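Local structure of hemolysin-related protein (6MLT) at residues 105-113 with 125-133; 240-251 with 266-277. The protein is a secreted component of the biofilm matrix that binds calcium and probably carbohydrate, and is thought to contribute to biofilm adhesion. All coordinates share one frame; numbering follows the deposited sequence.

Interaction 1: residues 105-113 with 125-133; sequences LDGDGLIEI and ILDHQGNIK. With NA (sodium ion), chain D.
Lys133 reaches across to the metal-binding loop and sets its ammonium group among three carboxylates. NZ bonds Asp106 OD2 at 2.7 Å and Glu112 OE2, also at 2.7 Å, and forms a longer salt bridge to Asp108 OD2 at 3.2 Å. Both hydrogen-bonded oxygens are met from above their carboxylate planes, 35° out for Asp106 and 48° out for Glu112. The lysine chain is extended throughout, with CG anti to the backbone N (chi1 177°), which gives it the length to arrive. Water 1 links NZ to Asp108 OD2. The same acids hold a sodium ion: Asp106 OD1, Asp108 OD1, the Leu110 carbonyl oxygen and both oxygens of Glu112 coordinate it, and Asp104 supplies the remaining protein ligand. Lys133 thus sits in the second shell, and its charge probably offsets part of the excess negative charge at the site.

This DxDxDG loop, a sequence pattern familiar from calcium sites but here holding sodium, belongs to an FG-GAP-like repeat of beta-propeller type and leads into the hairpin of strands 112-115 and 122-126. At the end of that hairpin Ile113 and Leu126 form an antiparallel hydrogen-bonded pair, Ile113 N to Leu126 O and Leu126 N to Ile113 O both 2.9 Å. Ile125 CG2 packs on Glu112 CB at 3.7 Å, at the root of the bidentate ligand.

Farther out, Glu112 OE1 accepts from Leu105 N, which ties the ligand back to the start of the loop. Water 2 bridges Ile111 O and His128 N, with a weak bond to Glu112 OE2. Leu110 CD2 lies over one face of the His128 imidazole, offset toward the rim, while Leu110 CD1 approaches His128 CD2 at 3.9 Å; the ring's ND1 is bonded to Leu40 O.

Interaction 2: residues 240-251 with 266-277; sequences SVPASLSTPENS and VNNLSNPGGSVQ
Asn267 and Ser251 meet where two loops of one propeller-like blade come together. Segment 240-251 includes the connection between strands 236-241 and 252-256; the other segment, 266-277, leaves 262-266, an edge strand of the blade's sheet, for the first strand of the next four-stranded sheet, 277-279.

Among the hydrogen bonds, the amide of Asn267 gives two of the four that cross the contact. With CG anti to the backbone N (chi1 167°), ND2 is carried to two carbonyls, Ser251 O at 2.8 Å and Pro248 O at 3.0 Å, and both acceptors lie close to the amide plane. Pro248 O is gripped by three donors, since Ser251 N and Ser251 OG also bond to it, the hydroxyl in the carbonyl plane on a lone pair. Ser251 OG in turn takes a weak bond from Gly273 N and a proton from water 4, whose other partner is Asn268 N.

Prolines and leucines supply the apolar contact. Pro248 CB abuts Pro272 CB at 3.5 Å, and the Leu269 side chain crosses that of Pro248 at about a right angle, with Leu269 CD2 3.9 Å from Pro248 CB. Leu245 CD1 touches the Pro272 ring more loosely.

Backbone meets backbone at the glycines. A CA-H...O contact joins Gly273 CA to Pro242 O at 3.3 Å, nearly straight at the hydrogen (167°). Gly274 O sits against the Pro242 ring, 3.2 Å from its CB.

At the far end of the contact is a buried amide-hydroxyl bond. Gln277, anchored through OE1 to Ser225 OG and through NE2 to Phe223 O, bends at chi2 and presents NE2 to Ser240 OG at 2.6 Å, the hydroxyl oxygen lying in the amide plane.

Overall arrangement
From the N terminus the chain first meets interaction 1, which closes the short loop between 113 and 125 and ties a sodium-binding turn to strands 112-115, 122-126 and 132-137 of one four-stranded antiparallel sheet. Two further sheets of the same strand order follow before interaction 2, where 266-277 folds back on 240-251 and closes a loop holding strand 252-256 and most of strand 262-266. The two contacts are in series, neither nesting nor crossing. The centres of interactions 1 and 2 lie about 38 Å apart and their nearest atoms about 20 Å. Interaction 1 works within a blade, whereas interaction 2 secures the passage to the sheet that strand 277-279 forms with 443-448, 452-457 and 462-467.

Interaction 1: residues 105-113 with 125-133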
ATOM      1  N   LEU A 105     -20.033  -4.071  -7.215  1.00 25.00           N
ATOM      2  CA  LEU A 105     -19.667  -3.511  -8.509  1.00 25.09           C
ATOM      3  C   LEU A 105     -20.734  -2.577  -9.066  1.00 24.43           C
ATOM      4  O   LEU A 105     -20.403  -1.643  -9.804  1.00 25.50           O
ATOM      5  CB  LEU A 105     -19.400  -4.644  -9.500  1.00 26.36           C
ATOM      6  CG  LEU A 105     -18.218  -5.560  -9.162  1.00 24.79           C
ATOM      7  CD1 LEU A 105     -18.156  -6.734 -10.131  1.00 27.04           C
ATOM      8  CD2 LEU A 105     -16.924  -4.787  -9.183  1.00 25.15           C
ATOM      9  N   ASP A 106     -22.004  -2.805  -8.740  1.00 25.19           N
ATOM     10  CA  ASP A 106     -23.092  -1.999  -9.276  1.00 26.55           C
ATOM     11  C   ASP A 106     -23.694  -1.047  -8.256  1.00 27.45           C
ATOM     12  O   ASP A 106     -24.636  -0.325  -8.589  1.00 32.01           O
ATOM     13  CB  ASP A 106     -24.190  -2.902  -9.857  1.00 28.63           C
ATOM     14  CG  ASP A 106     -24.829  -3.814  -8.820  1.00 29.91           C
ATOM     15  OD1 ASP A 106     -24.384  -3.836  -7.654  1.00 29.77           O
ATOM     16  OD2 ASP A 106     -25.791  -4.520  -9.189  1.00 29.89           O
ATOM     17  N   GLY A 107     -23.178  -1.023  -7.031  1.00 27.36           N
ATOM     18  CA  GLY A 107     -23.623  -0.053  -6.047  1.00 28.54           C
ATOM     19  C   GLY A 107     -24.982  -0.326  -5.440  1.00 33.99           C
ATOM     20  O   GLY A 107     -25.643   0.611  -4.983  1.00 33.80           O
ATOM     21  N   ASP A 108     -25.420  -1.585  -5.408  1.00 33.10           N
ATOM     22  CA  ASP A 108     -26.701  -1.930  -4.805  1.00 30.43           C
ATOM     23  C   ASP A 108     -26.567  -2.345  -3.344  1.00 30.09           C
ATOM     24  O   ASP A 108     -27.558  -2.761  -2.737  1.00 33.04           O
ATOM     25  CB  ASP A 108     -27.399  -3.035  -5.617  1.00 28.61           C
ATOM     26  CG  ASP A 108     -26.720  -4.392  -5.498  1.00 30.99           C
ATOM     27  OD1 ASP A 108     -25.651  -4.493  -4.859  1.00 30.45           O
ATOM     28  OD2 ASP A 108     -27.275  -5.368  -6.053  1.00 32.34           O
ATOM     29  N   GLY A 109     -25.374  -2.222  -2.762  1.00 28.61           N
ATOM     30  CA  GLY A 109     -25.143  -2.584  -1.380  1.00 33.20           C
ATOM     31  C   GLY A 109     -24.800  -4.040  -1.143  1.00 37.39           C
ATOM     32  O   GLY A 109     -24.657  -4.442   0.020  1.00 44.01           O
ATOM     33  N   LEU A 110     -24.659  -4.838  -2.196  1.00 30.03           N
ATOM     34  CA  LEU A 110     -24.397  -6.264  -2.083  1.00 25.42           C
ATOM     35  C   LEU A 110     -23.135  -6.611  -2.860  1.00 23.18           C
ATOM     36  O   LEU A 110     -22.861  -6.034  -3.917  1.00 24.81           O
ATOM     37  CB  LEU A 110     -25.575  -7.083  -2.615  1.00 28.36           C
ATOM     38  CG  LEU A 110     -26.916  -6.802  -1.932  1.00 32.35           C
ATOM     39  CD1 LEU A 110     -28.047  -7.472  -2.691  1.00 33.34           C
ATOM     40  CD2 LEU A 110     -26.880  -7.271  -0.489  1.00 34.55           C
ATOM     41  N   ILE A 111     -22.391  -7.582  -2.341  1.00 22.16           N
ATOM     42  CA  ILE A 111     -21.112  -7.987  -2.915  1.00 22.42           C
ATOM     43  C   ILE A 111     -21.349  -8.864  -4.136  1.00 21.77           C
ATOM     44  O   ILE A 111     -22.173  -9.786  -4.102  1.00 24.59           O
ATOM     45  CB  ILE A 111     -20.275  -8.739  -1.863  1.00 27.21           C
ATOM     46  CG1 ILE A 111     -19.838  -7.799  -0.733  1.00 27.23           C
ATOM     47  CG2 ILE A 111     -19.063  -9.434  -2.513  1.00 29.00           C
ATOM     48  CD1 ILE A 111     -18.818  -6.775  -1.141  1.00 28.03           C
ATOM     49  N   GLU A 112     -20.594  -8.601  -5.205  1.00 20.35           N
ATOM     50  CA  GLU A 112     -20.473  -9.489  -6.355  1.00 19.50           C
ATOM     51  C   GLU A 112     -19.116 -10.186  -6.329  1.00 19.99           C
ATOM     52  O   GLU A 112     -18.133  -9.639  -5.828  1.00 20.76           O
ATOM     53  CB  GLU A 112     -20.615  -8.725  -7.679  1.00 22.92           C
ATOM     54  CG  GLU A 112     -22.050  -8.388  -8.071  1.00 26.45           C
ATOM     55  CD  GLU A 112     -22.580  -7.143  -7.388  1.00 30.84           C
ATOM     56  OE1 GLU A 112     -21.816  -6.161  -7.260  1.00 28.84           O
ATOM     57  OE2 GLU A 112     -23.766  -7.144  -6.979  1.00 33.88           O
ATOM     58  N   ILE A 113     -19.061 -11.388  -6.901  1.00 18.41           N
ATOM     59  CA  ILE A 113     -17.869 -12.233  -6.866  1.00 20.52           C
ATOM     60  C   ILE A 113     -17.454 -12.535  -8.298  1.00 19.55           C
ATOM     61  O   ILE A 113     -18.226 -13.137  -9.052  1.00 19.31           O
ATOM     62  CB  ILE A 113     -18.129 -13.532  -6.089  1.00 21.08           C
ATOM     63  CG1 ILE A 113     -18.596 -13.199  -4.671  1.00 25.11           C
ATOM     64  CG2 ILE A 113     -16.880 -14.406  -6.068  1.00 20.41           C
ATOM     65  CD1 ILE A 113     -19.190 -14.373  -3.941  1.00 28.39           C
ATOM     66  N   ILE A 125     -19.785 -13.450 -12.932  1.00 17.00           N
ATOM     67  CA  ILE A 125     -19.979 -12.531 -11.825  1.00 17.73           C
ATOM     68  C   ILE A 125     -21.192 -13.013 -11.040  1.00 17.22           C
ATOM     69  O   ILE A 125     -22.323 -12.971 -11.543  1.00 18.86           O
ATOM     70  CB  ILE A 125     -20.143 -11.085 -12.309  1.00 20.51           C
ATOM     71  CG1 ILE A 125     -18.921 -10.708 -13.163  1.00 21.83           C
ATOM     72  CG2 ILE A 125     -20.307 -10.143 -11.116  1.00 20.76           C
ATOM     73  CD1 ILE A 125     -18.950  -9.311 -13.744  1.00 26.85           C
ATOM     74  N   LEU A 126     -20.953 -13.484  -9.818  1.00 17.44           N
ATOM     75  CA  LEU A 126     -22.005 -14.016  -8.960  1.00 19.20           C
ATOM     76  C   LEU A 126     -22.520 -12.938  -8.015  1.00 20.07           C
ATOM     77  O   LEU A 126     -21.785 -12.018  -7.635  1.00 21.09           O
ATOM     78  CB  LEU A 126     -21.490 -15.189  -8.129  1.00 17.81           C
ATOM     79  CG  LEU A 126     -20.721 -16.294  -8.855  1.00 20.93           C
ATOM     80  CD1 LEU A 126     -20.337 -17.386  -7.866  1.00 20.31           C
ATOM     81  CD2 LEU A 126     -21.540 -16.869  -9.985  1.00 23.22           C
ATOM     82  N   ASP A 127     -23.788 -13.073  -7.621  1.00 18.07           N
ATOM     83  CA  ASP A 127     -24.325 -12.289  -6.519  1.00 21.51           C
ATOM     84  C   ASP A 127     -23.890 -12.912  -5.194  1.00 22.01           C
ATOM     85  O   ASP A 127     -23.217 -13.948  -5.155  1.00 21.95           O
ATOM     86  CB  ASP A 127     -25.849 -12.161  -6.628  1.00 24.02           C
ATOM     87  CG  ASP A 127     -26.605 -13.495  -6.439  1.00 28.57           C
ATOM     88  OD1 ASP A 127     -26.082 -14.456  -5.826  1.00 26.05           O
ATOM     89  OD2 ASP A 127     -27.764 -13.560  -6.911  1.00 29.48           O
ATOM     90  N   HIS A 128     -24.282 -12.274  -4.088  1.00 21.19           N
ATOM     91  CA  HIS A 128     -23.778 -12.664  -2.772  1.00 23.75           C
ATOM     92  C   HIS A 128     -24.307 -14.016  -2.310  1.00 22.41           C
ATOM     93  O   HIS A 128     -23.843 -14.526  -1.284  1.00 24.15           O
ATOM     94  CB  HIS A 128     -24.125 -11.590  -1.732  1.00 25.09           C
ATOM     95  CG  HIS A 128     -25.581 -11.530  -1.388  1.00 25.01           C
ATOM     96  ND1 HIS A 128     -26.091 -12.045  -0.216  1.00 27.63           N
ATOM     97  CD2 HIS A 128     -26.637 -11.023  -2.065  1.00 25.49           C
ATOM     98  CE1 HIS A 128     -27.398 -11.853  -0.183  1.00 25.98           C
ATOM     99  NE2 HIS A 128     -27.756 -11.235  -1.293  1.00 26.87           N
ATOM    100  N   GLN A 129     -25.251 -14.605  -3.031  1.00 19.20           N
ATOM    101  CA  GLN A 129     -25.769 -15.926  -2.721  1.00 22.81           C
ATOM    102  C   GLN A 129     -25.164 -17.019  -3.593  1.00 25.34           C
ATOM    103  O   GLN A 129     -25.568 -18.180  -3.477  1.00 22.98           O
ATOM    104  CB  GLN A 129     -27.296 -15.925  -2.865  1.00 26.76           C
ATOM    105  CG  GLN A 129     -27.977 -14.981  -1.886  1.00 36.21           C
ATOM    106  CD  GLN A 129     -29.487 -14.920  -2.070  1.00 45.09           C
ATOM    107  OE1 GLN A 129     -29.991 -14.930  -3.192  1.00 47.28           O
ATOM    108  NE2 GLN A 129     -30.212 -14.853  -0.965  1.00 48.42           N
ATOM    109  N   GLY A 130     -24.210 -16.679  -4.457  1.00 24.65           N
ATOM    110  CA  GLY A 130     -23.544 -17.660  -5.286  1.00 22.18           C
ATOM    111  C   GLY A 130     -24.200 -17.916  -6.621  1.00 21.92           C
ATOM    112  O   GLY A 130     -23.803 -18.860  -7.315  1.00 20.91           O
ATOM    113  N   ASN A 131     -25.186 -17.113  -7.007  1.00 20.24           N
ATOM    114  CA  ASN A 131     -25.890 -17.300  -8.263  1.00 22.01           C
ATOM    115  C   ASN A 131     -25.376 -16.329  -9.315  1.00 22.35           C
ATOM    116  O   ASN A 131     -25.015 -15.187  -9.015  1.00 18.83           O
ATOM    117  CB  ASN A 131     -27.391 -17.111  -8.065  1.00 25.67           C
ATOM    118  CG  ASN A 131     -28.001 -18.224  -7.255  1.00 28.82           C
ATOM    119  OD1 ASN A 131     -27.769 -19.404  -7.533  1.00 25.83           O
ATOM    120  ND2 ASN A 131     -28.754 -17.864  -6.229  1.00 32.46           N
ATOM    121  N   ILE A 132     -25.373 -16.795 -10.564  1.00 22.94           N
ATOM    122  CA  ILE A 132     -24.853 -15.991 -11.660  1.00 26.15           C
ATOM    123  C   ILE A 132     -25.683 -14.726 -11.799  1.00 23.92           C
ATOM    124  O   ILE A 132     -26.918 -14.762 -11.768  1.00 21.97           O
ATOM    125  CB  ILE A 132     -24.845 -16.802 -12.967  1.00 39.85           C
ATOM    126  CG1 ILE A 132     -24.200 -15.996 -14.096  1.00 42.78           C
ATOM    127  CG2 ILE A 132     -26.264 -17.204 -13.362  1.00 54.19           C
ATOM    128  CD1 ILE A 132     -22.724 -15.710 -13.873  1.00 50.93           C
ATOM    129  N   LYS A 133     -25.001 -13.599 -11.954  1.00 20.24           N
ATOM    130  CA  LYS A 133     -25.636 -12.300 -12.129  1.00 23.76           C
ATOM    131  C   LYS A 133     -25.253 -11.655 -13.451  1.00 21.59           C
ATOM    132  O   LYS A 133     -26.130 -11.169 -14.173  1.00 21.47           O
ATOM    133  CB  LYS A 133     -25.254 -11.382 -10.956  1.00 27.07           C
ATOM    134  CG  LYS A 133     -25.798  -9.966 -11.045  1.00 31.32           C
ATOM    135  CD  LYS A 133     -25.576  -9.235  -9.729  1.00 35.06           C
ATOM    136  CE  LYS A 133     -25.905  -7.761  -9.833  1.00 38.48           C
ATOM    137  NZ  LYS A 133     -26.056  -7.141  -8.485  1.00 41.27           N
TER
HETATM  138 NA    NA D1003     -23.629  -5.123  -5.870  1.00 21.13          NA
HETATM  139  O   HOH W   1     -26.914  -8.267  -5.798  1.00 41.77           O
HETATM  140  O   HOH W   2     -24.850  -9.505  -4.907  1.00 30.62           O

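Interaction 2: residues 240-251 with 266-277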
ATOM      1  N   SER A 240       8.282  -9.706  -9.389  1.00 18.81           N
ATOM      2  CA  SER A 240       8.887 -11.019  -9.173  1.00 20.89           C
ATOM      3  C   SER A 240       8.829 -11.837 -10.455  1.00 18.84           C
ATOM      4  O   SER A 240       7.781 -11.905 -11.108  1.00 18.55           O
ATOM      5  CB  SER A 240       8.166 -11.787  -8.053  1.00 24.40           C
ATOM      6  OG  SER A 240       8.414 -11.232  -6.774  1.00 25.44           O
ATOM      7  N   VAL A 241       9.947 -12.472 -10.798  1.00 17.48           N
ATOM      8  CA  VAL A 241      10.020 -13.443 -11.888  1.00 16.31           C
ATOM      9  C   VAL A 241      10.406 -14.785 -11.276  1.00 15.39           C
ATOM     10  O   VAL A 241      11.566 -14.958 -10.877  1.00 17.53           O
ATOM     11  CB  VAL A 241      11.037 -13.015 -12.956  1.00 18.03           C
ATOM     12  CG1 VAL A 241      11.109 -14.050 -14.077  1.00 17.91           C
ATOM     13  CG2 VAL A 241      10.683 -11.642 -13.512  1.00 20.07           C
ATOM     14  N   PRO A 242       9.497 -15.752 -11.170  1.00 16.04           N
ATOM     15  CA  PRO A 242       9.842 -16.999 -10.471  1.00 16.47           C
ATOM     16  C   PRO A 242      10.643 -17.978 -11.310  1.00 16.42           C
ATOM     17  O   PRO A 242      11.454 -18.741 -10.777  1.00 18.37           O
ATOM     18  CB  PRO A 242       8.472 -17.582 -10.100  1.00 18.52           C
ATOM     19  CG  PRO A 242       7.520 -17.002 -11.096  1.00 21.09           C
ATOM     20  CD  PRO A 242       8.051 -15.637 -11.429  1.00 18.93           C
ATOM     21  N   ALA A 243      10.434 -17.959 -12.622  1.00 18.78           N
ATOM     22  CA  ALA A 243      11.081 -18.920 -13.506  1.00 21.29           C
ATOM     23  C   ALA A 243      10.838 -20.338 -12.994  1.00 21.22           C
ATOM     24  O   ALA A 243       9.739 -20.646 -12.521  1.00 18.67           O
ATOM     25  CB  ALA A 243      12.574 -18.608 -13.623  1.00 22.65           C
ATOM     26  N   SER A 244      11.838 -21.213 -13.072  1.00 22.29           N
ATOM     27  CA  SER A 244      11.677 -22.582 -12.606  1.00 23.20           C
ATOM     28  C   SER A 244      12.954 -23.030 -11.915  1.00 24.36           C
ATOM     29  O   SER A 244      14.011 -22.414 -12.052  1.00 21.89           O
ATOM     30  CB  SER A 244      11.351 -23.532 -13.762  1.00 23.39           C
ATOM     31  OG  SER A 244      12.518 -23.767 -14.532  1.00 26.03           O
ATOM     32  N   LEU A 245      12.848 -24.132 -11.175  1.00 24.21           N
ATOM     33  CA  LEU A 245      13.996 -24.607 -10.422  1.00 24.90           C
ATOM     34  C   LEU A 245      15.134 -25.044 -11.335  1.00 24.10           C
ATOM     35  O   LEU A 245      16.291 -25.031 -10.910  1.00 26.93           O
ATOM     36  CB  LEU A 245      13.578 -25.757  -9.509  1.00 26.53           C
ATOM     37  CG  LEU A 245      14.596 -26.214  -8.460  1.00 30.32           C
ATOM     38  CD1 LEU A 245      15.029 -25.064  -7.560  1.00 31.55           C
ATOM     39  CD2 LEU A 245      13.996 -27.344  -7.633  1.00 31.49           C
ATOM     40  N   SER A 246      14.838 -25.416 -12.581  1.00 24.83           N
ATOM     41  CA  SER A 246      15.886 -25.779 -13.525  1.00 27.95           C
ATOM     42  C   SER A 246      16.412 -24.587 -14.313  1.00 30.10           C
ATOM     43  O   SER A 246      17.393 -24.738 -15.049  1.00 29.14           O
ATOM     44  CB  SER A 246      15.376 -26.846 -14.496  1.00 28.13           C
ATOM     45  OG  SER A 246      14.318 -26.344 -15.282  1.00 31.44           O
ATOM     46  N   THR A 247      15.790 -23.406 -14.184  1.00 25.28           N
ATOM     47  CA  THR A 247      16.292 -22.191 -14.833  1.00 23.65           C
ATOM     48  C   THR A 247      16.411 -21.062 -13.813  1.00 21.60           C
ATOM     49  O   THR A 247      15.875 -19.972 -14.008  1.00 22.10           O
ATOM     50  CB  THR A 247      15.390 -21.777 -15.992  1.00 24.43           C
ATOM     51  OG1 THR A 247      14.058 -21.542 -15.513  1.00 23.57           O
ATOM     52  CG2 THR A 247      15.368 -22.851 -17.080  1.00 26.30           C
ATOM     53  N   PRO A 248      17.117 -21.295 -12.705  1.00 18.98           N
ATOM     54  CA  PRO A 248      17.175 -20.276 -11.645  1.00 21.52           C
ATOM     55  C   PRO A 248      17.829 -18.986 -12.092  1.00 21.12           C
ATOM     56  O   PRO A 248      17.550 -17.929 -11.510  1.00 19.35           O
ATOM     57  CB  PRO A 248      17.986 -20.964 -10.541  1.00 19.86           C
ATOM     58  CG  PRO A 248      18.825 -21.963 -11.261  1.00 23.56           C
ATOM     59  CD  PRO A 248      17.982 -22.451 -12.414  1.00 22.70           C
ATOM     60  N   GLU A 249      18.687 -19.041 -13.109  1.00 21.51           N
ATOM     61  CA  GLU A 249      19.339 -17.843 -13.625  1.00 25.19           C
ATOM     62  C   GLU A 249      18.344 -16.861 -14.228  1.00 22.88           C
ATOM     63  O   GLU A 249      18.695 -15.698 -14.453  1.00 22.19           O
ATOM     64  CB  GLU A 249      20.389 -18.228 -14.676  1.00 29.52           C
ATOM     65  CG  GLU A 249      19.831 -18.814 -15.978  1.00 36.50           C
ATOM     66  CD  GLU A 249      19.506 -20.309 -15.897  1.00 37.40           C
ATOM     67  OE1 GLU A 249      19.512 -20.879 -14.782  1.00 32.17           O
ATOM     68  OE2 GLU A 249      19.245 -20.917 -16.961  1.00 35.90           O
ATOM     69  N   ASN A 250      17.121 -17.307 -14.512  1.00 22.49           N
ATOM     70  CA  ASN A 250      16.089 -16.457 -15.090  1.00 21.48           C
ATOM     71  C   ASN A 250      15.176 -15.820 -14.049  1.00 18.95           C
ATOM     72  O   ASN A 250      14.347 -14.976 -14.412  1.00 17.63           O
ATOM     73  CB  ASN A 250      15.234 -17.264 -16.077  1.00 21.39           C
ATOM     74  CG  ASN A 250      15.998 -17.633 -17.333  1.00 24.98           C
ATOM     75  OD1 ASN A 250      17.077 -17.105 -17.583  1.00 23.26           O
ATOM     76  ND2 ASN A 250      15.436 -18.530 -18.136  1.00 28.96           N
ATOM     77  N   SER A 251      15.298 -16.196 -12.779  1.00 17.26           N
ATOM     78  CA  SER A 251      14.453 -15.614 -11.750  1.00 16.48           C
ATOM     79  C   SER A 251      15.048 -14.298 -11.266  1.00 18.11           C
ATOM     80  O   SER A 251      16.239 -14.024 -11.438  1.00 19.20           O
ATOM     81  CB  SER A 251      14.287 -16.578 -10.573  1.00 17.63           C
ATOM     82  OG  SER A 251      15.512 -16.787  -9.885  1.00 18.29           O
ATOM     83  N   VAL A 266      17.785  -8.238  -8.181  1.00 21.67           N
ATOM     84  CA  VAL A 266      18.565  -9.312  -7.585  1.00 22.49           C
ATOM     85  C   VAL A 266      18.199 -10.618  -8.274  1.00 21.02           C
ATOM     86  O   VAL A 266      17.017 -10.959  -8.383  1.00 19.63           O
ATOM     87  CB  VAL A 266      18.319  -9.420  -6.068  1.00 24.45           C
ATOM     88  CG1 VAL A 266      18.982 -10.674  -5.497  1.00 27.01           C
ATOM     89  CG2 VAL A 266      18.856  -8.171  -5.351  1.00 27.47           C
ATOM     90  N   ASN A 267      19.209 -11.342  -8.742  1.00 21.60           N
ATOM     91  CA  ASN A 267      19.082 -12.753  -9.070  1.00 21.36           C
ATOM     92  C   ASN A 267      19.859 -13.507  -8.005  1.00 24.63           C
ATOM     93  O   ASN A 267      21.045 -13.231  -7.796  1.00 24.70           O
ATOM     94  CB  ASN A 267      19.621 -13.070 -10.463  1.00 20.19           C
ATOM     95  CG  ASN A 267      19.772 -14.558 -10.692  1.00 24.00           C
ATOM     96  OD1 ASN A 267      20.879 -15.090 -10.662  1.00 24.43           O
ATOM     97  ND2 ASN A 267      18.651 -15.247 -10.866  1.00 20.87           N
ATOM     98  N   ASN A 268      19.191 -14.421  -7.313  1.00 20.45           N
ATOM     99  CA  ASN A 268      19.763 -15.073  -6.138  1.00 20.07           C
ATOM    100  C   ASN A 268      19.738 -16.584  -6.345  1.00 20.79           C
ATOM    101  O   ASN A 268      18.713 -17.233  -6.112  1.00 19.86           O
ATOM    102  CB  ASN A 268      19.006 -14.680  -4.880  1.00 19.10           C
ATOM    103  CG  ASN A 268      19.615 -15.288  -3.636  1.00 21.15           C
ATOM    104  OD1 ASN A 268      20.647 -15.962  -3.704  1.00 22.25           O
ATOM    105  ND2 ASN A 268      18.991 -15.048  -2.495  1.00 22.31           N
ATOM    106  N   LEU A 269      20.877 -17.145  -6.759  1.00 20.62           N
ATOM    107  CA  LEU A 269      20.944 -18.576  -7.032  1.00 19.89           C
ATOM    108  C   LEU A 269      20.877 -19.414  -5.760  1.00 21.05           C
ATOM    109  O   LEU A 269      20.518 -20.594  -5.835  1.00 22.43           O
ATOM    110  CB  LEU A 269      22.219 -18.900  -7.814  1.00 20.92           C
ATOM    111  CG  LEU A 269      22.297 -18.260  -9.207  1.00 23.15           C
ATOM    112  CD1 LEU A 269      23.640 -18.552  -9.860  1.00 28.21           C
ATOM    113  CD2 LEU A 269      21.162 -18.734 -10.110  1.00 23.64           C
ATOM    114  N   SER A 270      21.212 -18.838  -4.600  1.00 21.02           N
ATOM    115  CA  SER A 270      21.053 -19.536  -3.331  1.00 22.00           C
ATOM    116  C   SER A 270      19.604 -19.576  -2.853  1.00 22.25           C
ATOM    117  O   SER A 270      19.303 -20.315  -1.911  1.00 20.36           O
ATOM    118  CB  SER A 270      21.930 -18.882  -2.259  1.00 29.63           C
ATOM    119  OG  SER A 270      21.379 -17.646  -1.838  1.00 35.72           O
ATOM    120  N   ASN A 271      18.702 -18.804  -3.474  1.00 19.10           N
ATOM    121  CA  ASN A 271      17.278 -18.851  -3.167  1.00 19.39           C
ATOM    122  C   ASN A 271      16.515 -18.334  -4.377  1.00 20.59           C
ATOM    123  O   ASN A 271      16.003 -17.207  -4.362  1.00 19.17           O
ATOM    124  CB  ASN A 271      16.941 -18.024  -1.925  1.00 19.46           C
ATOM    125  CG  ASN A 271      15.463 -18.086  -1.559  1.00 21.25           C
ATOM    126  OD1 ASN A 271      14.793 -19.098  -1.783  1.00 20.02           O
ATOM    127  ND2 ASN A 271      14.954 -17.004  -0.977  1.00 19.47           N
ATOM    128  N   PRO A 272      16.436 -19.118  -5.441  1.00 20.68           N
ATOM    129  CA  PRO A 272      15.778 -18.666  -6.668  1.00 20.03           C
ATOM    130  C   PRO A 272      14.262 -18.709  -6.524  1.00 19.15           C
ATOM    131  O   PRO A 272      13.711 -19.106  -5.499  1.00 17.88           O
ATOM    132  CB  PRO A 272      16.274 -19.671  -7.715  1.00 20.58           C
ATOM    133  CG  PRO A 272      16.489 -20.914  -6.941  1.00 20.45           C
ATOM    134  CD  PRO A 272      16.989 -20.477  -5.584  1.00 19.11           C
ATOM    135  N   GLY A 273      13.590 -18.294  -7.588  1.00 19.25           N
ATOM    136  CA  GLY A 273      12.150 -18.291  -7.601  1.00 18.00           C
ATOM    137  C   GLY A 273      11.572 -17.037  -6.967  1.00 17.19           C
ATOM    138  O   GLY A 273      12.240 -16.010  -6.800  1.00 19.00           O
ATOM    139  N   GLY A 274      10.298 -17.143  -6.598  1.00 17.10           N
ATOM    140  CA  GLY A 274       9.553 -16.028  -6.051  1.00 18.05           C
ATOM    141  C   GLY A 274       8.547 -15.479  -7.046  1.00 18.27           C
ATOM    142  O   GLY A 274       8.929 -15.061  -8.145  1.00 19.62           O
ATOM    143  N   SER A 275       7.256 -15.488  -6.687  1.00 17.93           N
ATOM    144  CA  SER A 275       6.206 -14.982  -7.563  1.00 16.80           C
ATOM    145  C   SER A 275       5.502 -13.744  -7.031  1.00 18.29           C
ATOM    146  O   SER A 275       4.804 -13.075  -7.804  1.00 17.72           O
ATOM    147  CB  SER A 275       5.133 -16.054  -7.808  1.00 18.34           C
ATOM    148  OG  SER A 275       4.213 -16.115  -6.723  1.00 16.44           O
ATOM    149  N   VAL A 276       5.646 -13.433  -5.742  1.00 17.08           N
ATOM    150  CA  VAL A 276       4.827 -12.412  -5.100  1.00 15.71           C
ATOM    151  C   VAL A 276       5.584 -11.902  -3.886  1.00 17.78           C
ATOM    152  O   VAL A 276       6.418 -12.610  -3.315  1.00 17.53           O
ATOM    153  CB  VAL A 276       3.434 -12.978  -4.718  1.00 17.55           C
ATOM    154  CG1 VAL A 276       3.568 -14.084  -3.678  1.00 15.42           C
ATOM    155  CG2 VAL A 276       2.506 -11.876  -4.205  1.00 19.10           C
ATOM    156  N   GLN A 277       5.307 -10.653  -3.511  1.00 14.48           N
ATOM    157  CA  GLN A 277       5.926 -10.013  -2.365  1.00 18.18           C
ATOM    158  C   GLN A 277       4.865  -9.314  -1.536  1.00 16.95           C
ATOM    159  O   GLN A 277       3.761  -9.028  -2.010  1.00 18.04           O
ATOM    160  CB  GLN A 277       6.968  -8.955  -2.770  1.00 17.23           C
ATOM    161  CG  GLN A 277       7.518  -9.082  -4.159  1.00 22.70           C
ATOM    162  CD  GLN A 277       6.521  -8.701  -5.261  1.00 22.80           C
ATOM    163  OE1 GLN A 277       5.581  -7.937  -5.050  1.00 24.37           O
ATOM    164  NE2 GLN A 277       6.729  -9.251  -6.439  1.00 21.74           N
TER
HETATM  165  O   HOH W   3      11.158 -12.908  -6.979  1.00 32.96           O
HETATM  166  O   HOH W   4      16.425 -14.786  -8.021  1.00 19.84           O